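Local coordinates for cell division control protein Cdc48 (Mycobacterium smegmatis, PDB 5E7P), which probably binds and hydrolyses ATP as a Cdc48-type member of the AAA ATPase family, carrying two ATPase modules in one chain, at residues 18-23 against 102-107; 163-168 against 406-411; 385-390 against 575-580; 439-444 against 456-461. All blocks are in the same frame, centred on the assembly; numbering follows the deposited sequence.

Contact 1: 18-23 against 102-107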
loop_
_atom_site.group_PDB
_atom_site.type_symbol
_atom_site.label_atom_id
_atom_site.label_comp_id
_atom_site.label_asym_id
_atom_site.label_seq_id
_atom_site.Cartn_x
_atom_site.Cartn_y
_atom_site.Cartn_z
ATOM N N PRO A 18 0.324 24.132 -5.357
ATOM C CA PRO A 18 -0.015 25.059 -4.270
ATOM C C PRO A 18 -0.408 24.334 -2.982
ATOM O O PRO A 18 -1.207 23.395 -3.009
ATOM C CB PRO A 18 -1.210 25.840 -4.831
ATOM C CG PRO A 18 -1.761 24.979 -5.919
ATOM C CD PRO A 18 -0.570 24.296 -6.514
ATOM N N LEU A 19 0.161 24.773 -1.864
ATOM C CA LEU A 19 -0.075 24.129 -0.578
ATOM C C LEU A 19 -1.261 24.756 0.148
ATOM O O LEU A 19 -1.129 25.796 0.798
ATOM C CB LEU A 19 1.181 24.200 0.295
ATOM C CG LEU A 19 1.183 23.336 1.558
ATOM C CD1 LEU A 19 0.872 21.881 1.220
ATOM C CD2 LEU A 19 2.517 23.448 2.283
ATOM N N SER A 20 -2.421 24.117 0.029
ATOM C CA SER A 20 -3.639 24.617 0.656
ATOM C C SER A 20 -3.561 24.500 2.178
ATOM O O SER A 20 -2.873 23.631 2.704
ATOM C CB SER A 20 -4.863 23.871 0.124
ATOM O OG SER A 20 -4.779 22.490 0.421
ATOM N N HIS A 21 -4.269 25.381 2.879
ATOM C CA HIS A 21 -4.206 25.425 4.335
ATOM C C HIS A 21 -5.388 26.194 4.914
ATOM O O HIS A 21 -5.982 27.038 4.243
ATOM C CB HIS A 21 -2.903 26.087 4.785
ATOM C CG HIS A 21 -2.778 27.514 4.351
ATOM N ND1 HIS A 21 -2.329 27.871 3.098
ATOM C CD2 HIS A 21 -3.068 28.669 4.993
ATOM C CE1 HIS A 21 -2.339 29.189 2.991
ATOM N NE2 HIS A 21 -2.782 29.697 4.128
ATOM N N LEU A 22 -5.721 25.903 6.166
ATOM C CA LEU A 22 -6.810 26.586 6.851
ATOM C C LEU A 22 -6.485 26.774 8.323
ATOM O O LEU A 22 -5.845 25.922 8.940
ATOM C CB LEU A 22 -8.108 25.790 6.726
ATOM C CG LEU A 22 -8.793 25.748 5.363
ATOM C CD1 LEU A 22 -9.893 24.705 5.368
ATOM C CD2 LEU A 22 -9.350 27.122 5.021
ATOM N N ARG A 23 -6.921 27.897 8.882
ATOM C CA ARG A 23 -6.846 28.098 10.318
ATOM C C ARG A 23 -8.155 27.631 10.935
ATOM O O ARG A 23 -9.229 28.061 10.519
ATOM C CB ARG A 23 -6.604 29.567 10.656
ATOM C CG ARG A 23 -6.389 29.830 12.140
ATOM C CD ARG A 23 -6.691 31.277 12.497
ATOM N NE ARG A 23 -5.886 32.216 11.720
ATOM C CZ ARG A 23 -6.106 33.527 11.670
ATOM N NH1 ARG A 23 -7.114 34.059 12.350
ATOM N NH2 ARG A 23 -5.321 34.304 10.935
ATOM N N VAL A 102 -3.952 23.922 9.658
ATOM C CA VAL A 102 -4.066 22.582 9.102
ATOM C C VAL A 102 -3.744 22.618 7.612
ATOM O O VAL A 102 -4.192 23.513 6.898
ATOM C CB VAL A 102 -5.484 22.016 9.301
ATOM C CG1 VAL A 102 -5.516 20.528 8.979
ATOM C CG2 VAL A 102 -5.952 22.263 10.723
ATOM N N SER A 103 -2.966 21.646 7.148
ATOM C CA SER A 103 -2.592 21.576 5.741
ATOM C C SER A 103 -2.117 20.174 5.387
ATOM O O SER A 103 -1.569 19.471 6.237
ATOM C CB SER A 103 -1.482 22.583 5.436
ATOM O OG SER A 103 -0.279 22.222 6.089
ATOM N N PRO A 104 -2.330 19.761 4.128
ATOM C CA PRO A 104 -1.821 18.468 3.667
ATOM C C PRO A 104 -0.308 18.391 3.815
ATOM O O PRO A 104 0.384 19.390 3.619
ATOM C CB PRO A 104 -2.214 18.441 2.184
ATOM C CG PRO A 104 -2.519 19.861 1.825
ATOM C CD PRO A 104 -3.072 20.466 3.071
ATOM N N VAL A 105 0.196 17.217 4.171
ATOM C CA VAL A 105 1.629 17.029 4.337
ATOM C C VAL A 105 2.084 15.793 3.574
ATOM O O VAL A 105 1.372 14.793 3.513
ATOM C CB VAL A 105 2.020 16.920 5.832
ATOM C CG1 VAL A 105 1.409 15.674 6.467
ATOM C CG2 VAL A 105 3.536 16.930 6.002
ATOM N N THR A 106 3.256 15.878 2.960
ATOM C CA THR A 106 3.846 14.719 2.312
ATOM C C THR A 106 4.446 13.809 3.378
ATOM O O THR A 106 5.265 14.245 4.194
ATOM C CB THR A 106 4.937 15.119 1.302
ATOM O OG1 THR A 106 4.382 15.997 0.315
ATOM C CG2 THR A 106 5.501 13.884 0.613
ATOM N N VAL A 107 4.022 12.549 3.380
ATOM C CA VAL A 107 4.518 11.581 4.348
ATOM C C VAL A 107 5.198 10.418 3.643
ATOM O O VAL A 107 4.537 9.583 3.036
ATOM C CB VAL A 107 3.385 11.033 5.235
ATOM C CG1 VAL A 107 3.954 10.152 6.335
ATOM C CG2 VAL A 107 2.587 12.172 5.831
#

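Contact 2: 163-168 against 406-411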
loop_
_atom_site.group_PDB
_atom_site.type_symbol
_atom_site.label_atom_id
_atom_site.label_comp_id
_atom_site.label_asym_id
_atom_site.label_seq_id
_atom_site.Cartn_x
_atom_site.Cartn_y
_atom_site.Cartn_z
ATOM N N SER A 163 -5.579 -9.159 30.912
ATOM C CA SER A 163 -4.187 -9.405 30.555
ATOM C C SER A 163 -4.077 -10.630 29.654
ATOM O O SER A 163 -3.277 -10.656 28.718
ATOM C CB SER A 163 -3.330 -9.584 31.810
ATOM O OG SER A 163 -3.789 -10.672 32.595
ATOM N N ALA A 164 -4.887 -11.644 29.941
ATOM C CA ALA A 164 -4.939 -12.839 29.110
ATOM C C ALA A 164 -5.491 -12.486 27.733
ATOM O O ALA A 164 -5.084 -13.057 26.722
ATOM C CB ALA A 164 -5.794 -13.912 29.770
ATOM N N LEU A 165 -6.422 -11.536 27.707
ATOM C CA LEU A 165 -7.002 -11.061 26.457
ATOM C C LEU A 165 -5.958 -10.334 25.625
ATOM O O LEU A 165 -5.799 -10.614 24.439
ATOM C CB LEU A 165 -8.195 -10.140 26.726
ATOM C CG LEU A 165 -8.808 -9.441 25.509
ATOM C CD1 LEU A 165 -9.281 -10.455 24.479
ATOM C CD2 LEU A 165 -9.951 -8.529 25.928
ATOM N N ALA A 166 -5.246 -9.404 26.258
ATOM C CA ALA A 166 -4.217 -8.620 25.579
ATOM C C ALA A 166 -3.153 -9.509 24.942
ATOM O O ALA A 166 -2.714 -9.260 23.820
ATOM C CB ALA A 166 -3.577 -7.632 26.544
ATOM N N SER A 167 -2.751 -10.553 25.660
ATOM C CA SER A 167 -1.728 -11.469 25.168
ATOM C C SER A 167 -2.259 -12.384 24.066
ATOM O O SER A 167 -1.522 -12.760 23.155
ATOM C CB SER A 167 -1.151 -12.298 26.318
ATOM O OG SER A 167 -0.478 -11.470 27.252
ATOM N N SER A 168 -3.538 -12.738 24.152
ATOM C CA SER A 168 -4.159 -13.605 23.155
ATOM C C SER A 168 -4.376 -12.861 21.842
ATOM O O SER A 168 -4.528 -13.474 20.785
ATOM C CB SER A 168 -5.490 -14.158 23.671
ATOM O OG SER A 168 -6.430 -13.119 23.876
ATOM N N ARG A 406 -9.012 -16.634 17.211
ATOM C CA ARG A 406 -8.935 -17.930 17.875
ATOM C C ARG A 406 -8.482 -17.749 19.316
ATOM O O ARG A 406 -7.491 -17.069 19.583
ATOM C CB ARG A 406 -7.967 -18.860 17.143
ATOM C CG ARG A 406 -8.437 -19.310 15.775
ATOM C CD ARG A 406 -7.356 -20.111 15.076
ATOM N NE ARG A 406 -7.711 -20.431 13.698
ATOM C CZ ARG A 406 -6.827 -20.745 12.756
ATOM N NH1 ARG A 406 -5.531 -20.775 13.043
ATOM N NH2 ARG A 406 -7.237 -21.020 11.526
ATOM N N GLY A 407 -9.214 -18.352 20.245
ATOM C CA GLY A 407 -8.884 -18.250 21.654
ATOM C C GLY A 407 -9.166 -16.871 22.217
ATOM O O GLY A 407 -8.701 -16.527 23.302
ATOM N N VAL A 408 -9.931 -16.081 21.471
ATOM C CA VAL A 408 -10.301 -14.738 21.899
ATOM C C VAL A 408 -11.781 -14.696 22.254
ATOM O O VAL A 408 -12.632 -14.834 21.376
ATOM C CB VAL A 408 -10.022 -13.702 20.796
ATOM C CG1 VAL A 408 -10.391 -12.304 21.270
ATOM C CG2 VAL A 408 -8.563 -13.759 20.372
ATOM N N PRO A 409 -12.091 -14.499 23.546
ATOM C CA PRO A 409 -13.470 -14.496 24.056
ATOM C C PRO A 409 -14.348 -13.467 23.352
ATOM O O PRO A 409 -14.043 -12.274 23.379
ATOM C CB PRO A 409 -13.299 -14.129 25.538
ATOM C CG PRO A 409 -11.949 -13.500 25.634
ATOM C CD PRO A 409 -11.114 -14.190 24.603
ATOM N N SER A 410 -15.428 -13.930 22.730
ATOM C CA SER A 410 -16.290 -13.052 21.946
ATOM C C SER A 410 -17.751 -13.500 21.942
ATOM O O SER A 410 -18.077 -14.595 22.399
ATOM C CB SER A 410 -15.769 -12.951 20.512
ATOM O OG SER A 410 -15.739 -14.225 19.890
ATOM N N GLU A 411 -18.624 -12.641 21.419
ATOM C CA GLU A 411 -20.052 -12.938 21.326
ATOM C C GLU A 411 -20.530 -12.962 19.876
ATOM O O GLU A 411 -20.117 -13.814 19.090
ATOM C CB GLU A 411 -20.868 -11.917 22.123
ATOM C CG GLU A 411 -20.772 -12.074 23.630
ATOM C CD GLU A 411 -21.423 -10.926 24.378
ATOM O OE1 GLU A 411 -21.997 -10.032 23.720
ATOM O OE2 GLU A 411 -21.356 -10.915 25.626
#

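Contact 3: 385-390 against 575-580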
loop_
_atom_site.group_PDB
_atom_site.type_symbol
_atom_site.label_atom_id
_atom_site.label_comp_id
_atom_site.label_asym_id
_atom_site.label_seq_id
_atom_site.Cartn_x
_atom_site.Cartn_y
_atom_site.Cartn_z
ATOM N N ARG A 385 13.723 -15.989 -9.780
ATOM C CA ARG A 385 12.273 -15.989 -9.950
ATOM C C ARG A 385 11.563 -15.159 -8.883
ATOM O O ARG A 385 12.119 -14.879 -7.819
ATOM C CB ARG A 385 11.738 -17.422 -9.965
ATOM C CG ARG A 385 11.848 -18.143 -8.640
ATOM C CD ARG A 385 11.640 -19.638 -8.820
ATOM N NE ARG A 385 12.790 -20.275 -9.451
ATOM C CZ ARG A 385 12.786 -21.512 -9.937
ATOM N NH1 ARG A 385 11.684 -22.248 -9.875
ATOM N NH2 ARG A 385 13.883 -22.012 -10.489
ATOM N N GLU A 386 10.327 -14.767 -9.177
ATOM C CA GLU A 386 9.576 -13.877 -8.298
ATOM C C GLU A 386 8.154 -14.362 -8.041
ATOM O O GLU A 386 7.602 -15.159 -8.800
ATOM C CB GLU A 386 9.549 -12.460 -8.872
ATOM C CG GLU A 386 10.920 -11.844 -9.052
ATOM C CD GLU A 386 10.858 -10.413 -9.536
ATOM O OE1 GLU A 386 9.737 -9.887 -9.700
ATOM O OE2 GLU A 386 11.933 -9.812 -9.747
ATOM N N LEU A 387 7.564 -13.859 -6.964
ATOM C CA LEU A 387 6.244 -14.289 -6.541
ATOM C C LEU A 387 5.483 -13.090 -5.980
ATOM O O LEU A 387 5.937 -12.443 -5.034
ATOM C CB LEU A 387 6.383 -15.381 -5.482
ATOM C CG LEU A 387 5.372 -16.523 -5.476
ATOM C CD1 LEU A 387 5.123 -17.022 -6.888
ATOM C CD2 LEU A 387 5.890 -17.647 -4.605
ATOM N N GLY A 388 4.335 -12.784 -6.578
ATOM C CA GLY A 388 3.538 -11.647 -6.154
ATOM C C GLY A 388 2.297 -12.045 -5.379
ATOM O O GLY A 388 1.470 -12.812 -5.871
ATOM N N LEU A 389 2.165 -11.523 -4.163
ATOM C CA LEU A 389 0.994 -11.792 -3.332
ATOM C C LEU A 389 -0.118 -10.781 -3.598
ATOM O O LEU A 389 0.119 -9.712 -4.162
ATOM C CB LEU A 389 1.371 -11.795 -1.847
ATOM C CG LEU A 389 1.709 -13.158 -1.236
ATOM C CD1 LEU A 389 2.706 -13.911 -2.095
ATOM C CD2 LEU A 389 2.236 -13.003 0.182
ATOM N N SER A 390 -1.332 -11.127 -3.181
ATOM C CA SER A 390 -2.500 -10.302 -3.457
ATOM C C SER A 390 -3.243 -9.885 -2.188
ATOM O O SER A 390 -3.166 -10.563 -1.165
ATOM C CB SER A 390 -3.450 -11.053 -4.386
ATOM O OG SER A 390 -4.681 -10.368 -4.508
ATOM N N ARG A 575 2.850 -14.388 -14.399
ATOM C CA ARG A 575 2.550 -15.780 -14.717
ATOM C C ARG A 575 2.640 -16.665 -13.476
ATOM O O ARG A 575 1.798 -17.539 -13.265
ATOM C CB ARG A 575 3.487 -16.307 -15.812
ATOM C CG ARG A 575 3.076 -15.919 -17.224
ATOM C CD ARG A 575 3.933 -16.616 -18.279
ATOM N NE ARG A 575 5.074 -15.804 -18.695
ATOM C CZ ARG A 575 6.325 -15.992 -18.282
ATOM N NH1 ARG A 575 6.609 -16.974 -17.438
ATOM N NH2 ARG A 575 7.294 -15.198 -18.719
ATOM N N ASP A 576 3.658 -16.426 -12.654
ATOM C CA ASP A 576 3.896 -17.236 -11.462
ATOM C C ASP A 576 2.960 -16.892 -10.305
ATOM O O ASP A 576 2.864 -17.645 -9.337
ATOM C CB ASP A 576 5.355 -17.109 -11.006
ATOM C CG ASP A 576 6.334 -17.732 -11.988
ATOM O OD1 ASP A 576 5.908 -18.561 -12.820
ATOM O OD2 ASP A 576 7.536 -17.400 -11.924
ATOM N N SER A 577 2.271 -15.760 -10.408
ATOM C CA SER A 577 1.416 -15.289 -9.320
ATOM C C SER A 577 -0.074 -15.345 -9.653
ATOM O O SER A 577 -0.895 -14.844 -8.885
ATOM C CB SER A 577 1.795 -13.859 -8.928
ATOM O OG SER A 577 3.176 -13.759 -8.636
ATOM N N ALA A 578 -0.410 -15.952 -10.789
ATOM C CA ALA A 578 -1.793 -16.046 -11.265
ATOM C C ALA A 578 -2.766 -16.518 -10.184
ATOM O O ALA A 578 -2.419 -17.381 -9.379
ATOM C CB ALA A 578 -1.863 -16.963 -12.472
ATOM N N PRO A 579 -3.993 -15.963 -10.164
ATOM C CA PRO A 579 -4.576 -14.988 -11.098
ATOM C C PRO A 579 -3.960 -13.591 -11.002
ATOM O O PRO A 579 -3.820 -13.040 -9.907
ATOM C CB PRO A 579 -6.051 -14.952 -10.687
ATOM C CG PRO A 579 -6.048 -15.346 -9.258
ATOM C CD PRO A 579 -4.960 -16.367 -9.128
ATOM N N SER A 580 -3.599 -13.025 -12.150
ATOM C CA SER A 580 -2.834 -11.783 -12.173
ATOM C C SER A 580 -3.371 -10.760 -13.163
ATOM O O SER A 580 -3.829 -11.107 -14.252
ATOM C CB SER A 580 -1.363 -12.067 -12.505
ATOM O OG SER A 580 -0.769 -12.937 -11.554
HETATM O O HOH W 1 9.513 -15.090 -11.822
#

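Contact 4: 439-444 against 456-461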
loop_
_atom_site.group_PDB
_atom_site.type_symbol
_atom_site.label_atom_id
_atom_site.label_comp_id
_atom_site.label_asym_id
_atom_site.label_seq_id
_atom_site.Cartn_x
_atom_site.Cartn_y
_atom_site.Cartn_z
ATOM N N LEU A 439 -9.291 -3.431 23.161
ATOM C CA LEU A 439 -9.208 -2.270 24.040
ATOM C C LEU A 439 -10.595 -1.733 24.364
ATOM O O LEU A 439 -10.870 -1.335 25.495
ATOM C CB LEU A 439 -8.356 -1.171 23.403
ATOM C CG LEU A 439 -6.888 -1.514 23.145
ATOM C CD1 LEU A 439 -6.157 -0.322 22.540
ATOM C CD2 LEU A 439 -6.211 -1.970 24.428
ATOM N N ARG A 440 -11.467 -1.723 23.362
ATOM C CA ARG A 440 -12.838 -1.266 23.547
ATOM C C ARG A 440 -13.595 -2.217 24.466
ATOM O O ARG A 440 -14.457 -1.796 25.241
ATOM C CB ARG A 440 -13.548 -1.149 22.198
ATOM C CG ARG A 440 -12.757 -0.362 21.169
ATOM C CD ARG A 440 -13.633 0.611 20.411
ATOM N NE ARG A 440 -12.840 1.660 19.779
ATOM C CZ ARG A 440 -13.345 2.793 19.302
ATOM N NH1 ARG A 440 -14.647 3.026 19.386
ATOM N NH2 ARG A 440 -12.546 3.694 18.748
ATOM N N ALA A 441 -13.262 -3.501 24.378
ATOM C CA ALA A 441 -13.865 -4.511 25.238
ATOM C C ALA A 441 -13.350 -4.377 26.667
ATOM O O ALA A 441 -14.112 -4.498 27.626
ATOM C CB ALA A 441 -13.584 -5.903 24.699
ATOM N N ALA A 442 -12.052 -4.125 26.801
ATOM C CA ALA A 442 -11.434 -3.969 28.113
ATOM C C ALA A 442 -11.901 -2.688 28.797
ATOM O O ALA A 442 -11.967 -2.617 30.024
ATOM C CB ALA A 442 -9.920 -3.987 27.990
ATOM N N ALA A 443 -12.219 -1.675 27.996
ATOM C CA ALA A 443 -12.720 -0.412 28.526
ATOM C C ALA A 443 -14.161 -0.572 28.991
ATOM O O ALA A 443 -14.556 -0.025 30.022
ATOM C CB ALA A 443 -12.616 0.687 27.478
ATOM N N ARG A 444 -14.943 -1.327 28.226
ATOM C CA ARG A 444 -16.323 -1.614 28.590
ATOM C C ARG A 444 -16.352 -2.515 29.817
ATOM O O ARG A 444 -17.272 -2.447 30.632
ATOM C CB ARG A 444 -17.052 -2.300 27.433
ATOM C CG ARG A 444 -18.560 -2.397 27.617
ATOM C CD ARG A 444 -19.165 -3.535 26.801
ATOM N NE ARG A 444 -18.405 -3.822 25.587
ATOM C CZ ARG A 444 -17.736 -4.952 25.376
ATOM N NH1 ARG A 444 -17.736 -5.908 26.294
ATOM N NH2 ARG A 444 -17.071 -5.128 24.245
ATOM N N HIS A 456 -19.580 -7.111 18.355
ATOM C CA HIS A 456 -19.526 -6.479 17.040
ATOM C C HIS A 456 -19.277 -4.979 17.135
ATOM O O HIS A 456 -18.624 -4.395 16.270
ATOM C CB HIS A 456 -20.819 -6.735 16.268
ATOM C CG HIS A 456 -20.888 -6.018 14.958
ATOM N ND1 HIS A 456 -20.169 -6.416 13.852
ATOM C CD2 HIS A 456 -21.582 -4.917 14.580
ATOM C CE1 HIS A 456 -20.422 -5.598 12.847
ATOM N NE2 HIS A 456 -21.276 -4.679 13.261
ATOM N N ALA A 457 -19.801 -4.365 18.191
ATOM C CA ALA A 457 -19.644 -2.932 18.409
ATOM C C ALA A 457 -18.174 -2.528 18.489
ATOM O O ALA A 457 -17.785 -1.470 17.995
ATOM C CB ALA A 457 -20.380 -2.510 19.672
ATOM N N ASP A 458 -17.363 -3.382 19.104
ATOM C CA ASP A 458 -15.942 -3.104 19.294
ATOM C C ASP A 458 -15.180 -3.086 17.975
ATOM O O ASP A 458 -14.366 -2.196 17.732
ATOM C CB ASP A 458 -15.322 -4.140 20.231
ATOM C CG ASP A 458 -16.055 -4.238 21.549
ATOM O OD1 ASP A 458 -16.531 -3.195 22.046
ATOM O OD2 ASP A 458 -16.161 -5.359 22.088
ATOM N N LEU A 459 -15.442 -4.079 17.131
ATOM C CA LEU A 459 -14.774 -4.176 15.840
ATOM C C LEU A 459 -15.199 -3.037 14.925
ATOM O O LEU A 459 -14.368 -2.432 14.248
ATOM C CB LEU A 459 -15.060 -5.525 15.178
ATOM C CG LEU A 459 -14.610 -6.760 15.961
ATOM C CD1 LEU A 459 -14.766 -8.011 15.118
ATOM C CD2 LEU A 459 -13.175 -6.612 16.439
ATOM N N GLU A 460 -16.494 -2.744 14.912
ATOM C CA GLU A 460 -17.016 -1.650 14.104
ATOM C C GLU A 460 -16.502 -0.307 14.610
ATOM O O GLU A 460 -16.219 0.597 13.822
ATOM C CB GLU A 460 -18.545 -1.666 14.092
ATOM C CG GLU A 460 -19.168 -0.547 13.275
ATOM C CD GLU A 460 -20.632 -0.792 12.972
ATOM O OE1 GLU A 460 -21.488 -0.371 13.781
ATOM O OE2 GLU A 460 -20.923 -1.411 11.925
ATOM N N GLY A 461 -16.379 -0.183 15.929
ATOM C CA GLY A 461 -15.833 1.017 16.537
ATOM C C GLY A 461 -14.358 1.174 16.215
ATOM O O GLY A 461 -13.850 2.290 16.091
#

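Contact 1: 18-23 against 102-107
V102 and L22 form an antiparallel hydrogen-bonded pair, joining the start of strand 22-28 to the end of strand 98-104 in the Cdc48 N-terminal domain, which has a double-psi barrel fold in this family. V102 N donates to L22 O at 2.8 Å, and V102 O receives L22 N at 2.9 Å. The same V102 O also meets the CA of H21 at 3.2 Å in a C-H...O contact. Both side chains of the pair lie on one face of the sheet, where branched aliphatic residues suit a buried setting. At S103 the bonded pairing gives way to close packing: its CB lies 3.2 Å from S20 O. The imidazole of H21 leads off instead, and its ND1 makes a weak bond to L19 O. P104 has no N-H to offer, which fits the place where the pairing ends. Its ring packs by CG at 3.7 Å from S20 OG, while L19, with CG anti to the backbone N (chi1 -168°), brings CD1 to 4.0 Å from the same CG, the two running past one another in opposite senses. S20 OG itself bonds to L50 O at the end of helix 44-50. That helix also receives L22, V102 and P104; strand 57-61 flanks V102 and S103, and M702 of helix 690-707, from the second AAA module's lid, packs on S20 and L22.

Contact 2: 163-168 against 406-411
The last turns of helix 160-169 rest on the loop between helices 394-404 and 415-420, where L165 and S168 meet G407, V408 and P409. L165 carries the apolar half of the contact. A chi1 of 173° extends CG of L165 away from its own nitrogen and toward the loop, and CD1 reaches V408 CG1 at 3.9 Å. The two side chains cross at about a right angle, branch against branch, and the same CD1 lies 4.2 Å from P409 CD. Leucine suits this place because a single methyl can serve two neighbours, and L165 is covered further by P452. V408 is forked to match: CG1 faces L165, whereas CG2 turns to S168 and comes within 4.1 Å of S168 O. This loop probably belongs to the helical lid that follows the first AAA core, and M403, in the helix just before it, binds ADP. Helix 160-169, by contrast, lies in sequence between strands 144-146 and 177-184 of a separate four-stranded sheet. S168 faces the loop with its CB 4.0 Å from G407 O, but makes no hydrogen bond across. Its hydroxyl is turned back on its own helix and donates to L165 O at 2.6 Å, tilted 26° from the carbonyl plane, a common way for serine to satisfy itself within a helix. G407, with a positive phi (71°) that glycine adopts easily, lies beside S168. Nearby, R406 is drawn off to a salt bridge with D230.

Contact 3: 385-390 against 575-580
S577 points its side chain at the backbone of G388, and D576, one residue earlier, points its own at E386 and L387, so two short polar residues of the 575-580 segment face the edge of a strand. S577 OG accepts the N-H of G388 at 2.6 Å with an angle of 158° at the hydrogen. Its chi1 of -54° sets OG beside its own backbone N, where it also bonds to R573 O one turn back, so the hydroxyl is gripped from both sides of the contact. G388, having no side chain, lets the serine lie directly against the main chain. Strand 385-388 is the outermost strand of the first AAA module's sheet, next to strand 265-269, which leads into the ADP-binding loop of G273 to T278. R385, L387 and L389 pair by their backbones with that inner strand, leaving the N-H groups of E386 and G388 to face the second AAA module. The first of these is met by a water, which accepts from E386 N at 2.8 Å and donates to D576 OD2 at 3.0 Å. D576 thus reaches the strand through this single water, while its CB lies 3.7 Å from E386 O. L387 turns the end of its side chain toward D576, and CD1 comes to 3.4 Å from D576 O. L387 also packs on Q237, L241 and W244 of helix 237-249, a largely apolar setting that suits leucine. The carboxylate of E386 reaches to R573 of helix 563-576, a salt bridge that also joins the two modules.

Contact 4: 439-444 against 456-461
The carbonyl oxygen of G461 lies over one face of the R440 guanidinium, 3.1 Å above the plane and offset toward the rim. Over one face of the R444 guanidinium lies the carbonyl oxygen of A441, about 4.1 Å above the plane and toward its rim, while D458 CG sits at the edge, in plane. These groups join helices 427-448 and 456-462, which probably belong to the helical lid of the first AAA module. Over the short segments the axes approach to 9.2 Å and run at 129° to each other, nearer antiparallel than parallel. The R444 and D458 planes are nearly coplanar, 15° apart, as suits a salt bridge, but NH2 and OD2 are modelled too close together for the length to be trusted. A441, one turn before R444, presents only a methyl to D458. R444 NH1 is bonded to V453 O. G461 O is hydrogen-bonded to T464 OG1 and not to R440, whose NE is paired with E436, so the long arginine lies across the glycine, a residue that lets it come down on the helix backbone. D458 OD2, as modelled, also accepts the N-H of R455, and OD1 lies 3.6 Å from R440 CB.

How the contacts relate
Contact 1 comes first along the chain, in the N-terminal domain, and closes before the others open. Contacts 2 and 4 are neighbours, with centres about 13 Å apart: loop 406-411 pairs by its backbone with L454, which lies between the helices of contact 4, so contact 4 lies within the probable lid of the first AAA module and contact 2 sets helix 160-169 against it. Contact 3 lies about 35 Å from contact 2, centre to centre; their segments alternate along the chain, and those of contact 3 enclose contact 4. Contacts 1 and 4 each hold one part of the fold together, whereas contact 3 joins one AAA module to the other.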